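Local coordinates for protein congerin-1 (Conger myriaster, PDB 1C1L) that binds beta-galactosides such as lactose as a homodimeric galectin, though its physiological role is not yet known, at residues Val35-Ser38 / Met39-Ser43. Sequence-based numbering, arbitrary orientation.
Sequences VGES and MNSLS
E37 and S38 both face S41 across a tight hairpin, and the backbone oxygen of S41 takes an N-H from each. E37 N gives the shorter bond, 2.8 Å to S41 O, approaching almost straight down the carbonyl; S38 N reaches the same S41 O at 3.3 Å, tilted 28° from the carbonyl plane. Two successive residues opposite one make this a classic beta bulge. Beyond it the chain reverses through a type I turn from S38 to S41, closed by S41 N to S38 O at 3.1 Å.

From E37 CB outward, the first contact is S41 O at 3.9 Å. With CG anti to the carbonyl carbon (chi1 -58°) and the chain extended beyond it, the carboxylate comes alongside the S41 side chain, where OE1 lies 3.3 Å from S41 OG, at most a weak bond. OE2 turns to a stronger partner, a salt bridge with K117. S38 OG sits between its own backbone N and carbonyl carbon (chi1 65°), which brings it over the turn to accept a weak bond from N40 N. L42 approaches S38 by one branch: its CD2 methyl lies 3.1 Å from S38 O.

At G36 the two arms are close, its CA 4.1 Å from L42 CA, and the CA-H of G36 points at S41 O, with G36 CA 3.6 Å from S41 O.

This hairpin joins strand 30-35 to strand 41-52 in one sheet of the galectin beta-sandwich. V35 and M39 pack on strand 122-127 to one flank, L42 pairs through its backbone with T64 of strand 55-64, and M39 also touches K8 of the second subunit.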
loop_
_atom_site.group_PDB
_atom_site.type_symbol
_atom_site.label_atom_id
_atom_site.label_comp_id
_atom_site.label_asym_id
_atom_site.label_seq_id
_atom_site.Cartn_x
_atom_site.Cartn_y
_atom_site.Cartn_z
ATOM N N VAL A 35 -0.403 1.073 -13.465
ATOM C CA VAL A 35 0.374 2.123 -12.808
ATOM C C VAL A 35 0.529 3.308 -13.747
ATOM O O VAL A 35 0.698 3.182 -14.978
ATOM C CB VAL A 35 1.825 1.695 -12.377
ATOM C CG1 VAL A 35 1.712 0.767 -11.188
ATOM C CG2 VAL A 35 2.589 1.014 -13.503
ATOM N N GLY A 36 0.447 4.494 -13.165
ATOM C CA GLY A 36 0.586 5.694 -13.943
ATOM C C GLY A 36 0.267 6.896 -13.093
ATOM O O GLY A 36 0.556 6.928 -11.893
ATOM N N GLU A 37 -0.364 7.876 -13.719
ATOM C CA GLU A 37 -0.739 9.098 -13.030
ATOM C C GLU A 37 -2.183 9.051 -12.540
ATOM O O GLU A 37 -2.550 9.690 -11.556
ATOM C CB GLU A 37 -0.597 10.277 -13.947
ATOM C CG GLU A 37 0.734 10.637 -14.628
ATOM C CD GLU A 37 0.586 11.900 -15.467
ATOM O OE1 GLU A 37 -0.478 12.134 -16.040
ATOM O OE2 GLU A 37 1.535 12.671 -15.552
ATOM N N SER A 38 -3.038 8.293 -13.207
ATOM C CA SER A 38 -4.450 8.215 -12.875
ATOM C C SER A 38 -5.004 7.058 -13.687
ATOM O O SER A 38 -4.311 6.557 -14.574
ATOM C CB SER A 38 -5.170 9.518 -13.270
ATOM O OG SER A 38 -5.213 9.811 -14.674
ATOM N N MET A 39 -6.274 6.709 -13.485
ATOM C CA MET A 39 -6.950 5.675 -14.255
ATOM C C MET A 39 -6.925 6.016 -15.749
ATOM O O MET A 39 -6.960 5.149 -16.624
ATOM C CB MET A 39 -8.417 5.545 -13.829
ATOM C CG MET A 39 -8.703 5.190 -12.384
ATOM S SD MET A 39 -10.459 5.221 -11.968
ATOM C CE MET A 39 -10.916 3.613 -12.518
ATOM N N ASN A 40 -6.910 7.301 -16.099
ATOM C CA ASN A 40 -6.881 7.708 -17.494
ATOM C C ASN A 40 -5.528 7.853 -18.136
ATOM O O ASN A 40 -5.430 7.903 -19.359
ATOM C CB ASN A 40 -7.616 9.017 -17.678
ATOM C CG ASN A 40 -9.045 8.768 -18.093
ATOM O OD1 ASN A 40 -9.530 9.294 -19.088
ATOM N ND2 ASN A 40 -9.794 7.921 -17.395
ATOM N N SER A 41 -4.476 7.906 -17.328
ATOM C CA SER A 41 -3.170 8.158 -17.873
ATOM C C SER A 41 -2.284 7.117 -17.208
ATOM O O SER A 41 -1.828 7.232 -16.055
ATOM C CB SER A 41 -2.829 9.598 -17.524
ATOM O OG SER A 41 -1.710 10.009 -18.268
ATOM N N LEU A 42 -2.070 6.038 -17.956
ATOM C CA LEU A 42 -1.365 4.885 -17.448
ATOM C C LEU A 42 -0.087 4.601 -18.211
ATOM O O LEU A 42 -0.127 4.515 -19.450
ATOM C CB LEU A 42 -2.274 3.662 -17.535
ATOM C CG LEU A 42 -3.572 3.694 -16.741
ATOM C CD1 LEU A 42 -4.395 2.475 -17.088
ATOM C CD2 LEU A 42 -3.259 3.737 -15.254
ATOM N N SER A 43 1.053 4.477 -17.517
ATOM C CA SER A 43 2.288 4.055 -18.164
ATOM C C SER A 43 2.298 2.542 -18.383
ATOM O O SER A 43 2.919 2.067 -19.338
ATOM C CB SER A 43 3.499 4.446 -17.321
ATOM O OG SER A 43 3.735 5.836 -17.446
#